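Local coordinates for protein PAN2-PAN3 deadenylation complex catalytic subunit pan2 (Neurospora crassa, PDB 4CZW) that shortens mRNA poly(A) tails as the catalytic exonuclease subunit of the PAN2-PAN3 deadenylation complex, here represented by its pseudoprotease and nuclease domains, at residues F23-F28 with D554-N559; L547-S552 with I583-L588. All blocks are in the same frame, centred on the assembly; numbering follows the deposited sequence.

Contact 1: F23-F28 with D554-N559; sequences FGVDDF and DFRVIN
Val25 and Asp26 meet Arg556 in a small surface contact between domains: a loop of the ubiquitin-protease-like domain touches helix 551-558 of the RNase H-like exonuclease. The loop turns through 25-27, with Phe28 N hydrogen-bonded to Val25 O (3.1 Å), and two consecutive side chains of the turn meet the arginine. Arg556 leaves its helix with CG anti to the backbone N (chi1 163°), runs out extended and then bends at chi3 (-72°), which turns the guanidinium beside the loop. Val25 CG2 lies over one guanidinium face and packs on Arg556 CD at 3.6 Å. The poorly ordered Asp26 adds a long salt bridge, OD1 to Arg556 NE at 3.4 Å, with the carboxylate and guanidinium planes almost perpendicular (81°). The stronger polar partner of Arg556 is Glu42, also in the pseudoprotease domain, which makes a salt bridge with NH2. With an alanine here, Asp26 and Glu42 would probably lose their shared counter-charge and Val25 CG2 the chain it packs on. Just beyond Arg556 the helix ends in a Schellman motif, Asn559 with positive phi being its C-prime residue and its N lying 3.2 Å from Arg556 O in a weak hydrogen bond.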
loop_
_atom_site.group_PDB
_atom_site.type_symbol
_atom_site.label_atom_id
_atom_site.label_comp_id
_atom_site.label_asym_id
_atom_site.label_seq_id
_atom_site.Cartn_x
_atom_site.Cartn_y
_atom_site.Cartn_z
ATOM N N PHE A 23 -19.650 -18.784 5.362
ATOM C CA PHE A 23 -19.620 -17.433 5.905
ATOM C C PHE A 23 -18.539 -16.609 5.216
ATOM O O PHE A 23 -18.702 -15.404 5.006
ATOM C CB PHE A 23 -19.385 -17.464 7.418
ATOM N N GLY A 24 -17.437 -17.270 4.865
ATOM C CA GLY A 24 -16.363 -16.637 4.122
ATOM C C GLY A 24 -15.138 -16.278 4.943
ATOM O O GLY A 24 -14.875 -16.867 5.992
ATOM N N VAL A 25 -14.389 -15.295 4.451
ATOM C CA VAL A 25 -13.155 -14.842 5.087
ATOM C C VAL A 25 -13.367 -14.212 6.461
ATOM O O VAL A 25 -12.477 -14.257 7.314
ATOM C CB VAL A 25 -12.433 -13.808 4.206
ATOM C CG1 VAL A 25 -11.652 -14.488 3.098
ATOM C CG2 VAL A 25 -13.436 -12.826 3.630
ATOM N N ASP A 26 -14.538 -13.614 6.666
ATOM C CA ASP A 26 -14.807 -12.842 7.875
ATOM C C ASP A 26 -14.761 -13.682 9.146
ATOM O O ASP A 26 -14.413 -13.179 10.212
ATOM C CB ASP A 26 -16.166 -12.149 7.768
ATOM C CG ASP A 26 -16.113 -10.890 6.923
ATOM O OD1 ASP A 26 -15.114 -10.144 7.020
ATOM O OD2 ASP A 26 -17.070 -10.650 6.157
ATOM N N ASP A 27 -15.110 -14.958 9.033
ATOM C CA ASP A 27 -15.156 -15.829 10.199
ATOM C C ASP A 27 -13.770 -16.366 10.554
ATOM O O ASP A 27 -13.534 -16.789 11.685
ATOM C CB ASP A 27 -16.125 -16.988 9.963
ATOM C CG ASP A 27 -16.627 -17.599 11.256
ATOM O OD1 ASP A 27 -16.914 -16.837 12.206
ATOM O OD2 ASP A 27 -16.736 -18.841 11.321
ATOM N N PHE A 28 -12.858 -16.345 9.585
ATOM C CA PHE A 28 -11.489 -16.817 9.800
ATOM C C PHE A 28 -10.793 -15.987 10.875
ATOM O O PHE A 28 -10.848 -14.755 10.851
ATOM C CB PHE A 28 -10.690 -16.769 8.492
ATOM C CG PHE A 28 -9.291 -17.312 8.607
ATOM C CD1 PHE A 28 -9.049 -18.672 8.485
ATOM C CD2 PHE A 28 -8.217 -16.462 8.816
ATOM C CE1 PHE A 28 -7.765 -19.172 8.581
ATOM C CE2 PHE A 28 -6.930 -16.960 8.912
ATOM C CZ PHE A 28 -6.706 -18.315 8.795
ATOM N N ASP A 554 -18.986 -4.816 3.649
ATOM C CA ASP A 554 -18.887 -3.756 2.652
ATOM C C ASP A 554 -17.464 -3.221 2.567
ATOM O O ASP A 554 -16.861 -3.209 1.494
ATOM C CB ASP A 554 -19.856 -2.617 2.980
ATOM C CG ASP A 554 -21.309 -3.046 2.907
ATOM O OD1 ASP A 554 -21.827 -3.575 3.913
ATOM O OD2 ASP A 554 -21.936 -2.845 1.846
ATOM N N PHE A 555 -16.932 -2.790 3.707
ATOM C CA PHE A 555 -15.591 -2.211 3.779
ATOM C C PHE A 555 -14.515 -3.157 3.254
ATOM O O PHE A 555 -13.521 -2.718 2.676
ATOM C CB PHE A 555 -15.266 -1.812 5.220
ATOM C CG PHE A 555 -16.078 -0.656 5.726
ATOM C CD1 PHE A 555 -16.586 0.288 4.849
ATOM C CD2 PHE A 555 -16.332 -0.510 7.080
ATOM C CE1 PHE A 555 -17.333 1.355 5.313
ATOM C CE2 PHE A 555 -17.077 0.553 7.550
ATOM C CZ PHE A 555 -17.578 1.488 6.665
ATOM N N ARG A 556 -14.718 -4.453 3.459
ATOM C CA ARG A 556 -13.766 -5.457 2.998
ATOM C C ARG A 556 -13.694 -5.509 1.474
ATOM O O ARG A 556 -12.608 -5.564 0.897
ATOM C CB ARG A 556 -14.131 -6.832 3.556
ATOM C CG ARG A 556 -13.461 -7.985 2.833
ATOM C CD ARG A 556 -13.555 -9.266 3.636
ATOM N NE ARG A 556 -12.681 -9.236 4.805
ATOM C CZ ARG A 556 -11.416 -9.642 4.798
ATOM N NH1 ARG A 556 -10.874 -10.112 3.684
ATOM N NH2 ARG A 556 -10.692 -9.578 5.907
ATOM N N VAL A 557 -14.854 -5.490 0.827
ATOM C CA VAL A 557 -14.919 -5.536 -0.629
ATOM C C VAL A 557 -14.577 -4.169 -1.221
ATOM O O VAL A 557 -13.983 -4.077 -2.296
ATOM C CB VAL A 557 -16.307 -5.997 -1.112
ATOM C CG1 VAL A 557 -16.341 -6.107 -2.628
ATOM C CG2 VAL A 557 -16.657 -7.332 -0.477
ATOM N N ILE A 558 -14.944 -3.108 -0.506
ATOM C CA ILE A 558 -14.533 -1.756 -0.870
ATOM C C ILE A 558 -13.013 -1.643 -0.742
ATOM O O ILE A 558 -12.376 -0.841 -1.431
ATOM C CB ILE A 558 -15.236 -0.692 0.016
ATOM C CG1 ILE A 558 -16.737 -0.661 -0.271
ATOM C CG2 ILE A 558 -14.654 0.697 -0.208
ATOM C CD1 ILE A 558 -17.502 0.322 0.588
ATOM N N ASN A 559 -12.447 -2.481 0.126
ATOM C CA ASN A 559 -11.017 -2.495 0.436
ATOM C C ASN A 559 -10.600 -1.190 1.106
ATOM O O ASN A 559 -9.794 -0.430 0.572
ATOM C CB ASN A 559 -10.180 -2.745 -0.824
ATOM C CG ASN A 559 -8.771 -3.220 -0.513
ATOM O OD1 ASN A 559 -8.013 -3.571 -1.416
ATOM N ND2 ASN A 559 -8.420 -3.249 0.768
#

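Contact 2: L547-S552 with I583-L588; sequences LGHGLS and ISLAFL
His549 carries this contact, its imidazole reaching from the turn after strand 545-548 to the start of helix 585-592, where Ile583, Leu585 and Leu588 receive it. The joint lies within the RNase H-like exonuclease domain.

The polar part is one weak hydrogen bond. NE2 donates to the carbonyl O of Ile583 at 2.9 Å, bent to 130° at the hydrogen; the oxygen lies at the edge of the ring, in its plane. That carbonyl directly precedes Ser584, the N-cap residue, so the bond ties the ring to the entrance of the helix. Thr570 OG1 is hydrogen-bonded to ND1, so both ring nitrogens have a partner, although the NE2 bond is weak; together they probably limit rotation of the ring.

The nonpolar part lies mostly over one ring face. CG of His549 stands anti to the backbone N (chi1 -167°), which carries the ring out toward the helix. Leu585 CB sits over that face, toward the rim, in a CH-pi contact, 3.9 Å from the ring centroid and 20° off the normal. Its CD1 runs back along the histidine to reach CB at 3.9 Å, the two side chains sliding past each other in opposite directions. One turn further on, Leu588 comes in obliquely, CD1 to His549 CE1 at 3.6 Å.

Around the contact, strand 545-548 runs parallel to its two neighbours, 441-451 and 567-569, and Asp569 receives the backbone N-H groups of Gly550 and Leu551 where helix 551-558 begins. Leu585 also packs on Thr610 and Leu614 of helix 604-623, close to Asp607, probably a ligand of the catalytic metals, while Leu588 rests on Leu614 and on Leu634 of helix 627-634.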
loop_
_atom_site.group_PDB
_atom_site.type_symbol
_atom_site.label_atom_id
_atom_site.label_comp_id
_atom_site.label_asym_id
_atom_site.label_seq_id
_atom_site.Cartn_x
_atom_site.Cartn_y
_atom_site.Cartn_z
ATOM N N LEU A 547 -22.601 5.155 8.634
ATOM C CA LEU A 547 -23.735 4.433 9.197
ATOM C C LEU A 547 -24.242 3.382 8.213
ATOM O O LEU A 547 -24.414 3.664 7.028
ATOM C CB LEU A 547 -24.856 5.410 9.570
ATOM C CG LEU A 547 -25.973 4.949 10.513
ATOM C CD1 LEU A 547 -26.551 6.144 11.256
ATOM C CD2 LEU A 547 -27.074 4.214 9.762
ATOM N N GLY A 548 -24.479 2.171 8.707
ATOM C CA GLY A 548 -24.968 1.094 7.866
ATOM C C GLY A 548 -25.255 -0.180 8.635
ATOM O O GLY A 548 -25.201 -0.201 9.865
ATOM N N HIS A 549 -25.560 -1.248 7.906
ATOM C CA HIS A 549 -25.870 -2.533 8.519
ATOM C C HIS A 549 -24.886 -3.601 8.055
ATOM O O HIS A 549 -24.851 -3.950 6.876
ATOM C CB HIS A 549 -27.302 -2.954 8.187
ATOM C CG HIS A 549 -27.806 -4.093 9.019
ATOM N ND1 HIS A 549 -28.386 -3.911 10.256
ATOM C CD2 HIS A 549 -27.818 -5.427 8.791
ATOM C CE1 HIS A 549 -28.734 -5.083 10.754
ATOM N NE2 HIS A 549 -28.400 -6.020 9.886
ATOM N N GLY A 550 -24.090 -4.116 8.988
ATOM C CA GLY A 550 -23.076 -5.106 8.671
ATOM C C GLY A 550 -22.027 -4.553 7.724
ATOM O O GLY A 550 -21.715 -5.163 6.701
ATOM N N LEU A 551 -21.477 -3.396 8.077
ATOM C CA LEU A 551 -20.553 -2.675 7.205
ATOM C C LEU A 551 -19.193 -3.353 7.052
ATOM O O LEU A 551 -18.406 -2.973 6.185
ATOM C CB LEU A 551 -20.351 -1.250 7.724
ATOM C CG LEU A 551 -21.533 -0.292 7.562
ATOM C CD1 LEU A 551 -21.185 1.081 8.111
ATOM C CD2 LEU A 551 -21.947 -0.197 6.102
ATOM N N SER A 552 -18.917 -4.351 7.886
ATOM C CA SER A 552 -17.630 -5.040 7.843
ATOM C C SER A 552 -17.434 -5.768 6.517
ATOM O O SER A 552 -16.315 -5.878 6.019
ATOM C CB SER A 552 -17.504 -6.030 9.003
ATOM O OG SER A 552 -18.392 -7.123 8.843
ATOM N N ILE A 583 -28.954 -9.536 14.006
ATOM C CA ILE A 583 -30.284 -9.550 13.412
ATOM C C ILE A 583 -30.236 -9.020 11.981
ATOM O O ILE A 583 -29.467 -8.109 11.673
ATOM C CB ILE A 583 -31.279 -8.709 14.242
ATOM C CG1 ILE A 583 -31.183 -9.072 15.724
ATOM C CG2 ILE A 583 -32.703 -8.904 13.743
ATOM C CD1 ILE A 583 -31.625 -10.485 16.039
ATOM N N SER A 584 -31.055 -9.603 11.110
ATOM C CA SER A 584 -31.139 -9.173 9.718
ATOM C C SER A 584 -31.672 -7.749 9.589
ATOM O O SER A 584 -32.402 -7.268 10.457
ATOM C CB SER A 584 -32.027 -10.131 8.922
ATOM O OG SER A 584 -32.290 -9.623 7.625
ATOM N N LEU A 585 -31.303 -7.082 8.501
ATOM C CA LEU A 585 -31.798 -5.741 8.213
ATOM C C LEU A 585 -33.299 -5.771 7.951
ATOM O O LEU A 585 -34.029 -4.859 8.340
ATOM C CB LEU A 585 -31.064 -5.142 7.010
ATOM C CG LEU A 585 -31.542 -3.769 6.527
ATOM C CD1 LEU A 585 -31.125 -2.675 7.500
ATOM C CD2 LEU A 585 -31.035 -3.473 5.123
ATOM N N ALA A 586 -33.750 -6.833 7.292
ATOM C CA ALA A 586 -35.156 -6.985 6.938
ATOM C C ALA A 586 -36.026 -7.186 8.174
ATOM O O ALA A 586 -37.123 -6.636 8.265
ATOM C CB ALA A 586 -35.333 -8.147 5.973
ATOM N N PHE A 587 -35.532 -7.974 9.122
ATOM C CA PHE A 587 -36.280 -8.254 10.342
ATOM C C PHE A 587 -36.386 -7.011 11.218
ATOM O O PHE A 587 -37.443 -6.728 11.781
ATOM C CB PHE A 587 -35.632 -9.397 11.125
ATOM C CG PHE A 587 -36.444 -9.860 12.301
ATOM C CD1 PHE A 587 -37.429 -10.821 12.145
ATOM C CD2 PHE A 587 -36.226 -9.332 13.564
ATOM C CE1 PHE A 587 -38.179 -11.248 13.223
ATOM C CE2 PHE A 587 -36.972 -9.754 14.646
ATOM C CZ PHE A 587 -37.950 -10.714 14.477
ATOM N N LEU A 588 -35.284 -6.275 11.333
ATOM C CA LEU A 588 -35.266 -5.044 12.114
ATOM C C LEU A 588 -36.207 -4.005 11.513
ATOM O O LEU A 588 -36.873 -3.267 12.236
ATOM C CB LEU A 588 -33.846 -4.482 12.206
ATOM C CG LEU A 588 -32.852 -5.253 13.077
ATOM C CD1 LEU A 588 -31.475 -4.612 13.019
ATOM C CD2 LEU A 588 -33.349 -5.328 14.512
#

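The centres of the two contacts lie about 15 Å apart, joined by helix 551-558: contact 2 takes in its first two residues, contact 1 its last turn. Along the chain the segments alternate, in the order 23-28, 547-552, 554-559, 583-588. Contact 2 is internal to the exonuclease domain, linking its mixed sheet to helix 585-592, whereas contact 1 brings together parts more than 500 residues apart in the chain and joins the nuclease to the pseudoprotease, consistent with the predicted scaffold role of that domain. Asp554, in the 554-559 segment and probably a ligand of the catalytic metals, has its OD1 4.3 Å from His549 O. The shared helix thus connects the surroundings of the active site to the interdomain face.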